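Bromo domain-containing protein (Trypanosoma brucei brucei, PDB 5KO4) is of unknown function but contains a bromodomain, a helical-bundle module that in related proteins reads acetylated lysines, so it probably binds acetyl-lysine marks. Local coordinates at residues A[7-18]-A[59-69]. Residues are numbered along the deposited sequence; the frame is centred on the assembly and turned at random.
Sequences FYKQCRSILHVV and YTSPSAFINDM. With SO4 (sulfate ion), chain C.
Cys11 packs against one face of the Phe65 ring at the heart of this near-parallel helix pair; the axes of segments 8-18 and 62-69 run 13° apart, 10.7 Å at closest approach. Its CB stands over the ring centre, 3.6 Å from the Phe65 centroid, while SG reaches obliquely to the rim, 3.3 Å from Phe65 CD2. The Phe65 ring is carried across the interface by a chi1 of 168°, which sets CG opposite the backbone N, until CZ is 4.2 Å from Leu15 CB, which meets the ring edge; Met69 CG backs the opposite face. One turn further along the helices, Met69, bent at chi2 and chi3, passes SD by Leu15 CD1 and meets Val18 tip to tip, with Met69 CE 3.8 Å from Val18 CG2.

The N-terminal end is more open to solvent. There Pro62 CD sits over one face of the Phe7 ring in a CH-pi contact, 3.9 Å from its centroid, and Tyr8 CD1 lies against the other. Tyr8 OH donates a short 2.5 Å hydrogen bond to Tyr59 O, in the carbonyl plane and on a lone pair, tying the loop before helix 62-80 to the first turn of helix 8-21. At the N-terminus of helix 8-21, away from segment 59-69, a sulfate, probably from the crystallisation liquor, accepts a hydrogen bond from Lys9 N.

Within the bromodomain bundle, helix 85-104 packs against Ile14 and Val18, while helix 47-55 meets Tyr59 through Ile50 and supplies Arg53 to the salt bridge with Asp68.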
loop_
_atom_site.group_PDB
_atom_site.type_symbol
_atom_site.label_atom_id
_atom_site.label_comp_id
_atom_site.label_asym_id
_atom_site.label_seq_id
_atom_site.Cartn_x
_atom_site.Cartn_y
_atom_site.Cartn_z
ATOM N N PHE A 7 -12.698 25.396 -17.196
ATOM C CA PHE A 7 -12.200 24.041 -16.998
ATOM C C PHE A 7 -12.493 23.447 -15.602
ATOM O O PHE A 7 -12.343 22.245 -15.454
ATOM C CB PHE A 7 -10.682 24.014 -17.240
ATOM C CG PHE A 7 -9.888 24.887 -16.305
ATOM C CD1 PHE A 7 -9.721 26.237 -16.564
ATOM C CD2 PHE A 7 -9.270 24.351 -15.188
ATOM C CE1 PHE A 7 -8.974 27.038 -15.697
ATOM C CE2 PHE A 7 -8.531 25.154 -14.328
ATOM C CZ PHE A 7 -8.415 26.493 -14.572
ATOM N N TYR A 8 -12.861 24.239 -14.579
ATOM C CA TYR A 8 -13.033 23.662 -13.234
ATOM C C TYR A 8 -14.120 22.584 -13.189
ATOM O O TYR A 8 -13.945 21.564 -12.514
ATOM C CB TYR A 8 -13.351 24.744 -12.200
ATOM C CG TYR A 8 -12.119 25.238 -11.485
ATOM C CD1 TYR A 8 -11.202 26.055 -12.123
ATOM C CD2 TYR A 8 -11.816 24.801 -10.205
ATOM C CE1 TYR A 8 -10.047 26.494 -11.474
ATOM C CE2 TYR A 8 -10.656 25.213 -9.555
ATOM C CZ TYR A 8 -9.767 26.044 -10.200
ATOM O OH TYR A 8 -8.626 26.436 -9.533
ATOM N N LYS A 9 -15.235 22.807 -13.873
ATOM C CA LYS A 9 -16.313 21.833 -13.900
ATOM C C LYS A 9 -15.793 20.475 -14.384
ATOM O O LYS A 9 -16.087 19.448 -13.777
ATOM C CB LYS A 9 -17.445 22.331 -14.815
ATOM C CG LYS A 9 -18.612 21.366 -14.935
ATOM C CD LYS A 9 -19.702 21.942 -15.809
ATOM C CE LYS A 9 -20.776 20.922 -16.099
ATOM N NZ LYS A 9 -21.902 21.520 -16.859
ATOM N N GLN A 10 -14.985 20.482 -15.447
ATOM C CA GLN A 10 -14.470 19.248 -16.029
ATOM C C GLN A 10 -13.405 18.635 -15.127
ATOM O O GLN A 10 -13.370 17.415 -14.976
ATOM C CB GLN A 10 -13.912 19.494 -17.428
ATOM C CG GLN A 10 -15.004 19.804 -18.475
ATOM C CD GLN A 10 -15.590 21.187 -18.330
ATOM O OE1 GLN A 10 -14.903 22.122 -17.965
ATOM N NE2 GLN A 10 -16.866 21.350 -18.630
ATOM N N CYS A 11 -12.556 19.446 -14.504
ATOM C CA CYS A 11 -11.546 18.884 -13.619
ATOM C C CYS A 11 -12.204 18.220 -12.424
ATOM O O CYS A 11 -11.801 17.121 -12.026
ATOM C CB CYS A 11 -10.566 19.953 -13.176
ATOM S SG CYS A 11 -9.537 20.610 -14.519
ATOM N N ARG A 12 -13.224 18.855 -11.848
ATOM C CA ARG A 12 -13.943 18.249 -10.737
ATOM C C ARG A 12 -14.550 16.903 -11.161
ATOM O O ARG A 12 -14.468 15.925 -10.414
ATOM C CB ARG A 12 -15.065 19.168 -10.259
ATOM C CG ARG A 12 -15.834 18.582 -9.088
ATOM C CD ARG A 12 -16.985 19.458 -8.654
ATOM N NE ARG A 12 -16.525 20.763 -8.211
ATOM C CZ ARG A 12 -16.010 21.017 -7.011
ATOM N NH1 ARG A 12 -15.886 20.042 -6.112
ATOM N NH2 ARG A 12 -15.619 22.242 -6.698
ATOM N N SER A 13 -15.192 16.844 -12.332
ATOM C CA SER A 13 -15.822 15.591 -12.747
ATOM C C SER A 13 -14.767 14.496 -13.012
ATOM O O SER A 13 -14.983 13.349 -12.617
ATOM C CB SER A 13 -16.708 15.802 -13.973
ATOM O OG SER A 13 -15.985 16.073 -15.159
ATOM N N ILE A 14 -13.611 14.844 -13.587
ATOM C CA ILE A 14 -12.567 13.853 -13.844
ATOM C C ILE A 14 -12.001 13.344 -12.527
ATOM O O ILE A 14 -11.807 12.141 -12.360
ATOM C CB ILE A 14 -11.461 14.415 -14.756
ATOM C CG1 ILE A 14 -12.037 14.717 -16.163
ATOM C CG2 ILE A 14 -10.293 13.428 -14.851
ATOM C CD1 ILE A 14 -11.175 15.578 -17.020
ATOM N N LEU A 15 -11.787 14.232 -11.564
ATOM C CA LEU A 15 -11.318 13.800 -10.262
ATOM C C LEU A 15 -12.345 12.865 -9.595
ATOM O O LEU A 15 -11.960 11.874 -8.971
ATOM C CB LEU A 15 -11.030 15.007 -9.373
ATOM C CG LEU A 15 -10.511 14.687 -7.960
ATOM C CD1 LEU A 15 -9.190 13.882 -8.001
ATOM C CD2 LEU A 15 -10.319 15.963 -7.160
ATOM N N HIS A 16 -13.646 13.164 -9.728
ATOM C CA HIS A 16 -14.681 12.303 -9.163
ATOM C C HIS A 16 -14.632 10.908 -9.792
ATOM O O HIS A 16 -14.743 9.910 -9.074
ATOM C CB HIS A 16 -16.056 12.924 -9.362
ATOM C CG HIS A 16 -17.166 12.143 -8.744
ATOM N ND1 HIS A 16 -17.521 12.325 -7.418
ATOM C CD2 HIS A 16 -17.993 11.227 -9.299
ATOM C CE1 HIS A 16 -18.541 11.506 -7.203
ATOM N NE2 HIS A 16 -18.857 10.823 -8.308
ATOM N N VAL A 17 -14.440 10.827 -11.109
ATOM C CA VAL A 17 -14.361 9.533 -11.790
ATOM C C VAL A 17 -13.178 8.739 -11.244
ATOM O O VAL A 17 -13.325 7.573 -10.882
ATOM C CB VAL A 17 -14.253 9.726 -13.330
ATOM C CG1 VAL A 17 -13.878 8.419 -14.034
ATOM C CG2 VAL A 17 -15.553 10.277 -13.899
ATOM N N VAL A 18 -12.019 9.377 -11.159
ATOM C CA VAL A 18 -10.814 8.711 -10.688
ATOM C C VAL A 18 -10.967 8.242 -9.237
ATOM O O VAL A 18 -10.582 7.114 -8.915
ATOM C CB VAL A 18 -9.622 9.677 -10.862
ATOM C CG1 VAL A 18 -8.438 9.282 -10.013
ATOM C CG2 VAL A 18 -9.239 9.797 -12.343
ATOM N N TYR A 59 -5.496 25.945 -9.045
ATOM C CA TYR A 59 -5.260 25.678 -10.458
ATOM C C TYR A 59 -5.722 26.863 -11.287
ATOM O O TYR A 59 -6.865 27.310 -11.147
ATOM C CB TYR A 59 -5.993 24.402 -10.872
ATOM C CG TYR A 59 -5.504 23.196 -10.109
ATOM C CD1 TYR A 59 -4.180 22.789 -10.187
ATOM C CD2 TYR A 59 -6.376 22.423 -9.346
ATOM C CE1 TYR A 59 -3.714 21.700 -9.464
ATOM C CE2 TYR A 59 -5.920 21.332 -8.613
ATOM C CZ TYR A 59 -4.588 20.971 -8.673
ATOM O OH TYR A 59 -4.140 19.872 -7.979
ATOM N N THR A 60 -4.829 27.418 -12.101
ATOM C CA THR A 60 -5.180 28.549 -12.945
ATOM C C THR A 60 -5.294 28.136 -14.394
ATOM O O THR A 60 -5.675 28.949 -15.224
ATOM C CB THR A 60 -4.174 29.680 -12.787
ATOM O OG1 THR A 60 -2.913 29.256 -13.307
ATOM C CG2 THR A 60 -4.030 30.116 -11.345
ATOM N N SER A 61 -5.018 26.864 -14.693
ATOM C CA SER A 61 -5.181 26.333 -16.030
ATOM C C SER A 61 -5.347 24.836 -15.926
ATOM O O SER A 61 -4.955 24.228 -14.925
ATOM C CB SER A 61 -3.966 26.664 -16.882
ATOM O OG SER A 61 -2.896 25.801 -16.550
ATOM N N PRO A 62 -5.949 24.191 -16.934
ATOM C CA PRO A 62 -6.112 22.740 -16.848
ATOM C C PRO A 62 -4.783 21.983 -16.791
ATOM O O PRO A 62 -4.734 20.912 -16.196
ATOM C CB PRO A 62 -6.888 22.365 -18.110
ATOM C CG PRO A 62 -7.011 23.569 -18.904
ATOM C CD PRO A 62 -6.548 24.756 -18.157
ATOM N N SER A 63 -3.712 22.538 -17.394
ATOM C CA SER A 63 -2.408 21.879 -17.405
ATOM C C SER A 63 -1.879 21.632 -15.992
ATOM O O SER A 63 -1.261 20.604 -15.761
ATOM C CB SER A 63 -1.393 22.699 -18.195
ATOM O OG SER A 63 -0.151 22.021 -18.277
ATOM N N ALA A 64 -2.116 22.561 -15.049
ATOM C CA ALA A 64 -1.627 22.402 -13.683
ATOM C C ALA A 64 -2.375 21.282 -12.952
ATOM O O ALA A 64 -1.766 20.514 -12.209
ATOM C CB ALA A 64 -1.767 23.705 -12.925
ATOM N N PHE A 65 -3.683 21.157 -13.203
ATOM C CA PHE A 65 -4.472 20.061 -12.639
ATOM C C PHE A 65 -4.000 18.721 -13.232
ATOM O O PHE A 65 -3.752 17.766 -12.492
ATOM C CB PHE A 65 -5.954 20.300 -12.930
ATOM C CG PHE A 65 -6.840 19.116 -12.658
ATOM C CD1 PHE A 65 -7.247 18.815 -11.369
ATOM C CD2 PHE A 65 -7.263 18.298 -13.686
ATOM C CE1 PHE A 65 -8.061 17.709 -11.118
ATOM C CE2 PHE A 65 -8.121 17.230 -13.441
ATOM C CZ PHE A 65 -8.516 16.943 -12.159
ATOM N N ILE A 66 -3.813 18.677 -14.560
ATOM C CA ILE A 66 -3.334 17.478 -15.250
ATOM C C ILE A 66 -1.984 17.057 -14.677
ATOM O O ILE A 66 -1.768 15.872 -14.429
ATOM C CB ILE A 66 -3.258 17.722 -16.784
ATOM C CG1 ILE A 66 -4.692 17.768 -17.384
ATOM C CG2 ILE A 66 -2.403 16.651 -17.473
ATOM C CD1 ILE A 66 -4.757 18.392 -18.749
ATOM N N ASN A 67 -1.084 18.009 -14.450
ATOM C CA ASN A 67 0.216 17.689 -13.885
ATOM C C ASN A 67 0.094 16.964 -12.557
ATOM O O ASN A 67 0.782 15.978 -12.333
ATOM C CB ASN A 67 1.027 18.940 -13.688
ATOM C CG ASN A 67 1.544 19.519 -14.968
ATOM O OD1 ASN A 67 1.493 18.904 -16.029
ATOM N ND2 ASN A 67 1.854 20.776 -14.932
ATOM N N ASP A 68 -0.762 17.465 -11.649
ATOM C CA ASP A 68 -0.888 16.821 -10.335
ATOM C C ASP A 68 -1.542 15.438 -10.441
ATOM O O ASP A 68 -1.127 14.505 -9.737
ATOM C CB ASP A 68 -1.683 17.688 -9.370
ATOM C CG ASP A 68 -0.916 18.864 -8.826
ATOM O OD1 ASP A 68 0.310 18.964 -9.102
ATOM O OD2 ASP A 68 -1.536 19.708 -8.146
ATOM N N MET A 69 -2.532 15.276 -11.337
ATOM C CA MET A 69 -3.156 13.982 -11.536
ATOM C C MET A 69 -2.159 12.969 -12.065
ATOM O O MET A 69 -2.097 11.838 -11.563
ATOM C CB MET A 69 -4.316 14.122 -12.513
ATOM C CG MET A 69 -5.476 14.978 -11.980
ATOM S SD MET A 69 -6.445 14.131 -10.710
ATOM C CE MET A 69 -7.361 12.992 -11.714
HETATM S S SO4 C . -16.637 26.423 -14.688
HETATM O O1 SO4 C . -17.328 26.934 -15.894
HETATM O O2 SO4 C . -17.681 25.875 -13.820
HETATM O O3 SO4 C . -15.922 27.502 -14.056
HETATM O O4 SO4 C . -15.682 25.373 -15.087
#